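Side-chain contacts in BH2621 protein (Bacillus halodurans, PDB 2QML), which is of unknown function but carries a GNAT acetyltransferase domain and probably transfers an acyl group to an amine, perhaps in siderophore biosynthesis: residues R25-D30 with T63-D68; M34-M39 with V55-H60; P46-N51 with Y84-W89. All blocks are in the same frame, centred on the assembly; numbering follows the deposited sequence.

Interaction 1 (R25-D30 with T63-D68)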
loop_
_atom_site.group_PDB
_atom_site.type_symbol
_atom_site.label_atom_id
_atom_site.label_comp_id
_atom_site.label_asym_id
_atom_site.label_seq_id
_atom_site.Cartn_x
_atom_site.Cartn_y
_atom_site.Cartn_z
ATOM N N ARG A 25 -6.407 6.870 7.935
ATOM C CA ARG A 25 -6.532 8.305 7.940
ATOM C C ARG A 25 -5.438 8.913 7.110
ATOM O O ARG A 25 -4.402 8.310 6.902
ATOM C CB ARG A 25 -6.454 8.860 9.368
ATOM C CG ARG A 25 -5.151 8.618 10.130
ATOM C CD ARG A 25 -5.036 9.448 11.365
ATOM N NE ARG A 25 -3.804 9.205 12.112
ATOM C CZ ARG A 25 -2.642 9.776 11.826
ATOM N NH1 ARG A 25 -2.530 10.536 10.774
ATOM N NH2 ARG A 25 -1.570 9.523 12.559
ATOM N N HIS A 26 -5.667 10.141 6.690
ATOM C CA HIS A 26 -4.662 10.906 5.977
ATOM C C HIS A 26 -3.500 11.204 6.895
ATOM O O HIS A 26 -3.650 11.529 8.082
ATOM C CB HIS A 26 -5.207 12.219 5.403
ATOM C CG HIS A 26 -6.128 12.037 4.243
ATOM N ND1 HIS A 26 -6.917 13.052 3.768
ATOM C CD2 HIS A 26 -6.506 10.927 3.561
ATOM C CE1 HIS A 26 -7.654 12.607 2.762
ATOM N NE2 HIS A 26 -7.417 11.320 2.602
ATOM N N VAL A 27 -2.310 11.033 6.337
ATOM C CA VAL A 27 -1.119 11.464 7.012
ATOM C C VAL A 27 -1.111 13.034 7.118
ATOM O O VAL A 27 -1.622 13.759 6.241
ATOM C CB VAL A 27 0.119 10.952 6.261
ATOM C CG1 VAL A 27 1.400 11.674 6.718
ATOM C CG2 VAL A 27 0.245 9.400 6.343
ATOM N N THR A 28 -0.507 13.535 8.187
ATOM C CA THR A 28 -0.265 14.943 8.392
ATOM C C THR A 28 1.177 15.136 8.838
ATOM O O THR A 28 1.852 14.191 9.174
ATOM C CB THR A 28 -1.202 15.609 9.459
ATOM O OG1 THR A 28 -0.789 15.244 10.774
ATOM C CG2 THR A 28 -2.633 15.185 9.226
HETATM N N MSE A 29 1.626 16.382 8.899
HETATM C CA MSE A 29 2.991 16.692 9.358
HETATM C C MSE A 29 3.222 16.338 10.815
HETATM O O MSE A 29 4.383 16.167 11.221
HETATM C CB MSE A 29 3.371 18.157 9.079
HETATM C CG MSE A 29 3.557 18.481 7.596
HETATM SE SE MSE A 29 4.980 17.458 6.769
HETATM C CE MSE A 29 6.522 18.189 7.749
ATOM N N ASP A 30 2.147 16.162 11.592
ATOM C CA ASP A 30 2.285 15.698 12.969
ATOM C C ASP A 30 2.760 14.266 13.050
ATOM O O ASP A 30 3.147 13.813 14.118
ATOM C CB ASP A 30 0.961 15.781 13.734
ATOM C CG ASP A 30 0.481 17.216 13.970
ATOM O OD1 ASP A 30 1.320 18.164 13.989
ATOM O OD2 ASP A 30 -0.762 17.344 14.153
ATOM N N THR A 63 6.716 17.396 0.778
ATOM C CA THR A 63 6.601 17.390 -0.660
ATOM C C THR A 63 5.536 16.362 -1.092
ATOM O O THR A 63 4.686 16.665 -1.924
ATOM C CB THR A 63 7.943 17.090 -1.276
ATOM O OG1 THR A 63 8.895 18.084 -0.840
ATOM C CG2 THR A 63 7.874 17.129 -2.800
ATOM N N PHE A 64 5.565 15.174 -0.518
ATOM C CA PHE A 64 4.609 14.108 -0.855
ATOM C C PHE A 64 3.203 14.471 -0.441
ATOM O O PHE A 64 2.287 14.182 -1.168
ATOM C CB PHE A 64 5.026 12.763 -0.245
ATOM C CG PHE A 64 5.828 11.900 -1.184
ATOM C CD1 PHE A 64 6.653 12.478 -2.127
ATOM C CD2 PHE A 64 5.759 10.513 -1.148
ATOM C CE1 PHE A 64 7.361 11.691 -3.030
ATOM C CE2 PHE A 64 6.468 9.746 -2.054
ATOM C CZ PHE A 64 7.277 10.346 -2.995
ATOM N N LEU A 65 3.048 15.171 0.668
ATOM C CA LEU A 65 1.706 15.621 1.117
ATOM C C LEU A 65 1.122 16.679 0.189
ATOM O O LEU A 65 -0.103 16.780 0.080
ATOM C CB LEU A 65 1.751 16.116 2.550
ATOM C CG LEU A 65 1.910 15.062 3.662
ATOM C CD1 LEU A 65 2.157 15.700 5.007
ATOM C CD2 LEU A 65 0.713 14.049 3.737
ATOM N N ASN A 66 1.963 17.429 -0.510
ATOM C CA ASN A 66 1.520 18.443 -1.468
ATOM C C ASN A 66 1.420 17.892 -2.905
ATOM O O ASN A 66 1.141 18.663 -3.803
ATOM C CB ASN A 66 2.464 19.665 -1.413
ATOM C CG ASN A 66 2.526 20.359 -0.021
ATOM O OD1 ASN A 66 1.585 20.295 0.768
ATOM N ND2 ASN A 66 3.655 21.072 0.255
ATOM N N ASP A 67 1.642 16.594 -3.123
ATOM C CA ASP A 67 1.647 15.898 -4.435
ATOM C C ASP A 67 0.233 15.450 -4.733
ATOM O O ASP A 67 -0.363 14.689 -3.972
ATOM C CB ASP A 67 2.610 14.721 -4.418
ATOM C CG ASP A 67 2.639 13.883 -5.712
ATOM O OD1 ASP A 67 1.666 13.823 -6.467
ATOM O OD2 ASP A 67 3.679 13.208 -5.934
ATOM N N ASP A 68 -0.273 15.884 -5.879
ATOM C CA ASP A 68 -1.680 15.670 -6.204
ATOM C C ASP A 68 -2.039 14.324 -6.820
ATOM O O ASP A 68 -3.206 14.006 -6.896
ATOM C CB ASP A 68 -2.151 16.835 -7.120
ATOM C CG ASP A 68 -2.395 18.146 -6.333
ATOM O OD1 ASP A 68 -2.794 18.079 -5.136
ATOM O OD2 ASP A 68 -2.218 19.236 -6.930
#

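Interaction 2 (M34-M39 with V55-H60)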
loop_
_atom_site.group_PDB
_atom_site.type_symbol
_atom_site.label_atom_id
_atom_site.label_comp_id
_atom_site.label_asym_id
_atom_site.label_seq_id
_atom_site.Cartn_x
_atom_site.Cartn_y
_atom_site.Cartn_z
HETATM N N MSE A 34 6.919 9.755 13.955
HETATM C CA MSE A 34 6.523 8.368 13.926
HETATM C C MSE A 34 6.911 7.712 12.614
HETATM O O MSE A 34 7.473 6.621 12.607
HETATM C CB MSE A 34 5.004 8.246 14.122
HETATM C CG MSE A 34 4.490 6.820 14.037
HETATM SE SE MSE A 34 2.609 6.761 14.541
HETATM C CE MSE A 34 1.813 7.632 13.060
ATOM N N LEU A 35 6.616 8.371 11.513
ATOM C CA LEU A 35 6.924 7.842 10.184
ATOM C C LEU A 35 8.455 7.717 10.005
ATOM O O LEU A 35 8.972 6.717 9.460
ATOM C CB LEU A 35 6.272 8.676 9.089
ATOM C CG LEU A 35 4.745 8.625 9.030
ATOM C CD1 LEU A 35 4.254 9.534 7.918
ATOM C CD2 LEU A 35 4.265 7.200 8.862
ATOM N N HIS A 36 9.188 8.729 10.472
ATOM C CA HIS A 36 10.667 8.710 10.445
ATOM C C HIS A 36 11.228 7.482 11.180
ATOM O O HIS A 36 12.140 6.816 10.711
ATOM C CB HIS A 36 11.182 10.013 11.029
ATOM C CG HIS A 36 12.670 10.064 11.158
ATOM N ND1 HIS A 36 13.309 9.903 12.369
ATOM C CD2 HIS A 36 13.643 10.203 10.226
ATOM C CE1 HIS A 36 14.610 9.970 12.173
ATOM N NE2 HIS A 36 14.840 10.165 10.889
ATOM N N SER A 37 10.650 7.154 12.335
ATOM C CA SER A 37 11.024 5.956 13.095
ATOM C C SER A 37 10.748 4.670 12.271
ATOM O O SER A 37 11.598 3.758 12.179
ATOM C CB SER A 37 10.274 5.915 14.420
ATOM O OG SER A 37 10.669 4.785 15.137
ATOM N N TRP A 38 9.594 4.599 11.638
ATOM C CA TRP A 38 9.281 3.439 10.797
ATOM C C TRP A 38 10.257 3.266 9.641
ATOM O O TRP A 38 10.645 2.126 9.322
ATOM C CB TRP A 38 7.851 3.478 10.232
ATOM C CG TRP A 38 6.774 3.516 11.276
ATOM C CD1 TRP A 38 6.918 3.282 12.583
ATOM C CD2 TRP A 38 5.367 3.668 11.054
ATOM N NE1 TRP A 38 5.698 3.360 13.240
ATOM C CE2 TRP A 38 4.728 3.578 12.319
ATOM C CE3 TRP A 38 4.584 3.861 9.929
ATOM C CZ2 TRP A 38 3.354 3.711 12.475
ATOM C CZ3 TRP A 38 3.220 4.008 10.105
ATOM C CH2 TRP A 38 2.629 3.938 11.351
HETATM N N MSE A 39 10.671 4.394 9.029
HETATM C CA MSE A 39 11.642 4.407 7.952
HETATM C C MSE A 39 13.048 3.958 8.359
HETATM O O MSE A 39 13.870 3.714 7.491
HETATM C CB MSE A 39 11.721 5.793 7.306
HETATM C CG MSE A 39 10.477 6.141 6.511
HETATM SE SE MSE A 39 9.806 4.744 5.272
HETATM C CE MSE A 39 8.397 5.768 4.357
ATOM N N VAL A 55 15.382 15.996 9.565
ATOM C CA VAL A 55 15.233 17.238 8.825
ATOM C C VAL A 55 14.898 16.975 7.348
ATOM O O VAL A 55 14.043 17.629 6.765
ATOM C CB VAL A 55 16.499 18.180 8.992
ATOM C CG1 VAL A 55 17.775 17.600 8.359
ATOM C CG2 VAL A 55 16.204 19.547 8.411
ATOM N N ASP A 56 15.559 15.993 6.771
ATOM C CA ASP A 56 15.329 15.634 5.377
ATOM C C ASP A 56 14.004 14.909 5.228
ATOM O O ASP A 56 13.256 15.180 4.263
ATOM C CB ASP A 56 16.434 14.766 4.888
ATOM C CG ASP A 56 17.769 15.482 4.907
ATOM O OD1 ASP A 56 17.872 16.712 4.607
ATOM O OD2 ASP A 56 18.740 14.766 5.273
ATOM N N TYR A 57 13.726 13.964 6.136
ATOM C CA TYR A 57 12.465 13.236 6.079
ATOM C C TYR A 57 11.285 14.218 6.139
ATOM O O TYR A 57 10.337 14.048 5.398
ATOM C CB TYR A 57 12.348 12.090 7.131
ATOM C CG TYR A 57 11.127 11.255 6.818
ATOM C CD1 TYR A 57 11.100 10.390 5.733
ATOM C CD2 TYR A 57 9.962 11.414 7.574
ATOM C CE1 TYR A 57 9.968 9.681 5.433
ATOM C CE2 TYR A 57 8.827 10.735 7.257
ATOM C CZ TYR A 57 8.837 9.872 6.190
ATOM O OH TYR A 57 7.669 9.248 5.917
ATOM N N LYS A 58 11.369 15.240 6.980
ATOM C CA LYS A 58 10.342 16.288 7.057
ATOM C C LYS A 58 10.087 16.948 5.680
ATOM O O LYS A 58 8.929 17.064 5.235
ATOM C CB LYS A 58 10.743 17.343 8.107
ATOM C CG LYS A 58 10.543 16.901 9.525
ATOM C CD LYS A 58 10.948 18.013 10.549
ATOM C CE LYS A 58 10.711 17.571 12.006
ATOM N NZ LYS A 58 11.293 18.523 13.002
ATOM N N LYS A 59 11.166 17.320 4.998
ATOM C CA LYS A 59 11.093 17.971 3.685
ATOM C C LYS A 59 10.483 17.020 2.654
ATOM O O LYS A 59 9.722 17.437 1.783
ATOM C CB LYS A 59 12.479 18.477 3.206
ATOM C CG LYS A 59 13.260 19.457 4.123
ATOM C CD LYS A 59 14.533 20.061 3.430
ATOM C CE LYS A 59 15.571 20.728 4.411
ATOM N NZ LYS A 59 16.708 21.427 3.696
ATOM N N HIS A 60 10.860 15.753 2.718
ATOM C CA HIS A 60 10.282 14.767 1.833
ATOM C C HIS A 60 8.784 14.555 2.093
ATOM O O HIS A 60 7.983 14.530 1.159
ATOM C CB HIS A 60 11.040 13.441 1.949
ATOM C CG HIS A 60 10.276 12.279 1.385
ATOM N ND1 HIS A 60 10.116 12.096 0.035
ATOM C CD2 HIS A 60 9.622 11.262 1.994
ATOM C CE1 HIS A 60 9.354 11.032 -0.155
ATOM N NE2 HIS A 60 9.085 10.487 1.010
#

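Interaction 3 (P46-N51 with Y84-W89)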
loop_
_atom_site.group_PDB
_atom_site.type_symbol
_atom_site.label_atom_id
_atom_site.label_comp_id
_atom_site.label_asym_id
_atom_site.label_seq_id
_atom_site.Cartn_x
_atom_site.Cartn_y
_atom_site.Cartn_z
ATOM N N PRO A 46 15.566 -1.653 3.367
ATOM C CA PRO A 46 15.990 -2.122 2.025
ATOM C C PRO A 46 15.053 -1.808 0.888
ATOM O O PRO A 46 15.508 -1.710 -0.247
ATOM C CB PRO A 46 16.063 -3.650 2.195
ATOM C CG PRO A 46 16.033 -3.908 3.607
ATOM C CD PRO A 46 15.355 -2.774 4.288
ATOM N N TYR A 47 13.772 -1.640 1.190
ATOM C CA TYR A 47 12.752 -1.429 0.192
ATOM C C TYR A 47 12.338 0.030 0.015
ATOM O O TYR A 47 11.859 0.408 -1.038
ATOM C CB TYR A 47 11.537 -2.297 0.576
ATOM C CG TYR A 47 11.917 -3.780 0.675
ATOM C CD1 TYR A 47 12.508 -4.415 -0.409
ATOM C CD2 TYR A 47 11.761 -4.500 1.827
ATOM C CE1 TYR A 47 12.896 -5.754 -0.355
ATOM C CE2 TYR A 47 12.165 -5.855 1.898
ATOM C CZ TYR A 47 12.709 -6.467 0.795
ATOM O OH TYR A 47 13.134 -7.771 0.800
ATOM N N TRP A 48 12.517 0.837 1.034
ATOM C CA TRP A 48 12.113 2.247 1.030
ATOM C C TRP A 48 13.267 3.229 0.948
ATOM O O TRP A 48 13.108 4.308 0.362
ATOM C CB TRP A 48 11.203 2.525 2.238
ATOM C CG TRP A 48 9.805 1.974 2.021
ATOM C CD1 TRP A 48 9.362 0.692 2.238
ATOM C CD2 TRP A 48 8.690 2.699 1.529
ATOM N NE1 TRP A 48 8.052 0.593 1.868
ATOM C CE2 TRP A 48 7.608 1.823 1.464
ATOM C CE3 TRP A 48 8.501 4.018 1.149
ATOM C CZ2 TRP A 48 6.363 2.230 1.042
ATOM C CZ3 TRP A 48 7.277 4.409 0.750
ATOM C CH2 TRP A 48 6.236 3.517 0.691
ATOM N N LYS A 49 14.413 2.871 1.541
ATOM C CA LYS A 49 15.627 3.662 1.457
ATOM C C LYS A 49 15.420 5.089 1.963
ATOM O O LYS A 49 15.903 6.054 1.361
ATOM C CB LYS A 49 16.163 3.601 0.007
ATOM C CG LYS A 49 16.331 2.137 -0.519
ATOM C CD LYS A 49 16.829 2.050 -1.979
ATOM C CE LYS A 49 17.098 0.594 -2.411
ATOM N NZ LYS A 49 15.858 -0.184 -2.692
ATOM N N LEU A 50 14.643 5.227 3.041
ATOM C CA LEU A 50 14.360 6.550 3.640
ATOM C C LEU A 50 14.857 6.646 5.091
ATOM O O LEU A 50 14.322 7.427 5.900
ATOM C CB LEU A 50 12.877 6.933 3.476
ATOM C CG LEU A 50 12.497 7.356 2.047
ATOM C CD1 LEU A 50 10.946 7.311 1.988
ATOM C CD2 LEU A 50 13.125 8.700 1.539
ATOM N N ASN A 51 15.923 5.901 5.388
ATOM C CA ASN A 51 16.605 5.979 6.671
ATOM C C ASN A 51 17.552 7.176 6.565
ATOM O O ASN A 51 18.747 7.063 6.423
ATOM C CB ASN A 51 17.318 4.672 7.068
ATOM C CG ASN A 51 18.220 4.126 5.980
ATOM O OD1 ASN A 51 17.866 4.122 4.796
ATOM N ND2 ASN A 51 19.386 3.589 6.398
ATOM N N TYR A 84 1.872 2.357 6.845
ATOM C CA TYR A 84 1.956 3.541 6.004
ATOM C C TYR A 84 1.641 3.086 4.576
ATOM O O TYR A 84 2.123 2.037 4.134
ATOM C CB TYR A 84 3.317 4.246 6.166
ATOM C CG TYR A 84 3.639 5.323 5.147
ATOM C CD1 TYR A 84 3.171 6.640 5.287
ATOM C CD2 TYR A 84 4.422 5.038 4.041
ATOM C CE1 TYR A 84 3.488 7.627 4.365
ATOM C CE2 TYR A 84 4.745 6.017 3.146
ATOM C CZ TYR A 84 4.246 7.301 3.301
ATOM O OH TYR A 84 4.565 8.268 2.392
ATOM N N TRP A 85 0.909 3.940 3.879
ATOM C CA TRP A 85 0.364 3.639 2.582
ATOM C C TRP A 85 0.462 4.841 1.658
ATOM O O TRP A 85 0.203 5.991 2.056
ATOM C CB TRP A 85 -1.130 3.207 2.700
ATOM C CG TRP A 85 -1.364 2.160 3.723
ATOM C CD1 TRP A 85 -1.357 2.327 5.096
ATOM C CD2 TRP A 85 -1.537 0.771 3.488
ATOM N NE1 TRP A 85 -1.550 1.170 5.683
ATOM C CE2 TRP A 85 -1.639 0.161 4.768
ATOM C CE3 TRP A 85 -1.621 -0.030 2.345
ATOM C CZ2 TRP A 85 -1.834 -1.210 4.934
ATOM C CZ3 TRP A 85 -1.849 -1.378 2.507
ATOM C CH2 TRP A 85 -1.941 -1.954 3.788
ATOM N N GLU A 86 0.874 4.593 0.419
ATOM C CA GLU A 86 0.811 5.594 -0.634
ATOM C C GLU A 86 -0.106 4.988 -1.706
ATOM O O GLU A 86 0.202 4.017 -2.345
ATOM C CB GLU A 86 2.189 5.952 -1.168
ATOM C CG GLU A 86 3.079 6.580 -0.146
ATOM C CD GLU A 86 4.511 6.805 -0.623
ATOM O OE1 GLU A 86 4.862 6.377 -1.757
ATOM O OE2 GLU A 86 5.296 7.414 0.159
ATOM N N SER A 87 -1.237 5.613 -1.889
ATOM C CA SER A 87 -2.230 5.301 -2.930
ATOM C C SER A 87 -2.062 6.313 -4.088
ATOM O O SER A 87 -2.113 7.531 -3.883
ATOM C CB SER A 87 -3.616 5.355 -2.325
ATOM O OG SER A 87 -4.596 5.219 -3.302
ATOM N N TYR A 88 -1.896 5.846 -5.335
ATOM C CA TYR A 88 -1.619 6.761 -6.433
ATOM C C TYR A 88 -2.281 6.375 -7.751
ATOM O O TYR A 88 -2.743 5.255 -7.906
ATOM C CB TYR A 88 -0.089 6.898 -6.609
ATOM C CG TYR A 88 0.614 5.602 -7.007
ATOM C CD1 TYR A 88 0.783 5.291 -8.336
ATOM C CD2 TYR A 88 1.142 4.720 -6.048
ATOM C CE1 TYR A 88 1.407 4.093 -8.718
ATOM C CE2 TYR A 88 1.773 3.522 -6.447
ATOM C CZ TYR A 88 1.907 3.256 -7.772
ATOM O OH TYR A 88 2.535 2.088 -8.218
ATOM N N TRP A 89 -2.374 7.374 -8.643
ATOM C CA TRP A 89 -2.820 7.193 -10.012
ATOM C C TRP A 89 -1.635 6.802 -10.860
ATOM O O TRP A 89 -0.585 7.474 -10.872
ATOM C CB TRP A 89 -3.422 8.472 -10.590
ATOM C CG TRP A 89 -4.672 8.919 -9.890
ATOM C CD1 TRP A 89 -4.797 9.993 -9.030
ATOM C CD2 TRP A 89 -5.978 8.320 -9.959
ATOM N NE1 TRP A 89 -6.090 10.109 -8.605
ATOM C CE2 TRP A 89 -6.837 9.098 -9.154
ATOM C CE3 TRP A 89 -6.518 7.234 -10.657
ATOM C CZ2 TRP A 89 -8.177 8.790 -8.997
ATOM C CZ3 TRP A 89 -7.845 6.944 -10.514
ATOM C CH2 TRP A 89 -8.673 7.730 -9.696
#

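Interaction 1 (R25-D30 with T63-D68)
L65, in the last turn of helix 54-65, pushes its forked end against the bend where V27, T28 and M29 lead out of strand 20-26, and nearly all the contact hangs on that one leucine. The apolar touches come in two groups, one for each methyl. L65 CD2 meets V27, lying 3.9 Å from V27 CG1, with the two side chains at about a right angle; the same methyl also sits 3.4 Å from V27 O, so it packs on backbone as well as on side chain. L65 CD1 turns to M29 instead, a selenomethionine whose SE is 3.8 Å away. The M29 chain is folded at its second torsion (chi2 -61°), which brings the selenium back against this methyl rather than sending it straight out. Between the two, the carbonyl carbon of T28 lies 4.0 Å from L65 CD1.

Hydrogen bonds do not cross the contact; they shape each partner from within. T28 OG1 accepts from D30 N at 3.2 Å in an ST turn, which steers the chain round toward helix 32-38. T28 N in turn donates to D31, whose carboxylate also forms a salt bridge with R25. R25 NH1 reaches H26 O at 3.1 Å, with the acceptor close to the guanidinium plane but the bond well bent. On the helix side, D67 N donates to F64 O at 3.2 Å just beyond the helix. Outside, V27 is backbone-bonded to L72 of strand 70-77.

With van der Waals packing and no hydrogen bond between the segments, the fit relies on shape: a branched leucine end set against a polar-braced turn fastens the end of helix 54-65 to the exit of strand 20-26.

Interaction 2 (M34-M39 with V55-H60)
Y57 reaches out of helix 54-65 and lays its ring along helix 32-38, where L35, H36 and M39 close round it. H36 supplies a face contact: its CA stands over one side of the phenol ring, and H36 N is 3.8 Å from Y57 CE2. The imidazole runs back past the tyrosine in the opposite direction, bringing H36 CD2 to 3.8 Å from Y57 CB. Further out, L35 CB lies 3.8 Å from Y57 CE2 and 3.5 Å from Y57 OH, so the phenol oxygen ends up against the root of the leucine. M39, a selenomethionine, crosses the tyrosine at about a right angle; its CG is 3.7 Å from Y57 CE1, and its terminal methyl CE comes within 3.9 Å of Y57 OH. No hydrogen bond passes between the segments.

Behind these touches, the torsions and the helix set the positions. The Y57 ring is swung opposite its main-chain nitrogen (chi1 -170°), projecting the phenol across the gap between helices, while a kink at chi2 (-47°) of M39 folds its selenium arm about the ring end. The bond from M39 N to L35 O, 2.9 Å long, fixes those two residues one turn apart and hence on the same side of helix 32-38. H36 NE2 is held by I52 O, which anchors the imidazole to the chain just ahead of helix 54-65, and H40 adds a second imidazole ring beside it.

L35, W38 and M39 set this helical segment on Y84 of strand 80-89, on a flank next to the one that takes Y57. L61 on L35 and V32 on the tyrosine add further helix-to-helix contacts, while V27 on L35 and L50 on M39 bring in neighbouring loops.

Interaction 3 (P46-N51 with Y84-W89)
W48 and Y84 have the closest alpha carbons here, yet these lie 11.4 Å apart, because the end of helix 45-48 hangs well above strand 80-89 and long side chains must bridge the gap. The W48 indole does most of this, meeting the strand with the outer corner of its six-membered ring. Against Y84 it forms an offset edge-to-face pair: the tyrosine edge is turned to the indole face, centroids 5.7 Å apart and planes at 69°, with W48 CH2 3.8 Å from Y84 CE2. E86, two residues along and on the same side of the strand, extends its chain (chi2 174°) until OE2 lies 3.6 Å from W48 CZ3 at the indole edge, its carboxylate plane 83° from the ring. Y84 OH donates to E86 OE2 in a hydrogen bond that is unusually short as modelled, 2.5 Å. Strand 106-112 also supports the indole through H109 and L111, and L110 O weakly accepts from W48 NE1. A glycerol, probably from the crystallisation liquor, lies about 4 Å from the W48 side chain.

The polarised C-H edge of the indole meets a carboxylate oxygen, a pairing that is probably electrostatically favourable.

Overall arrangement
Interactions 1 and 3 reach the same sheet, whereas interaction 2 joins two of the helices that precede strand 70-77. Interactions 1 and 2 share helix 54-65, and interaction 2 is nested within the loop that interaction 1 closes. Interaction 1 is partly buried and mostly apolar, with no hydrogen bond across it. Interaction 2, although its centre is farthest from that of the chain, is buried and built round a single aromatic ring. Interaction 3, about 8 Å from the chain centre to its own, adds a buried carboxylate. They abut directly: M39 CE lies 3.7 Å from W48 CE3, F64 CD2 is 3.4 Å from E86 OE2, and V27 packs on Y84.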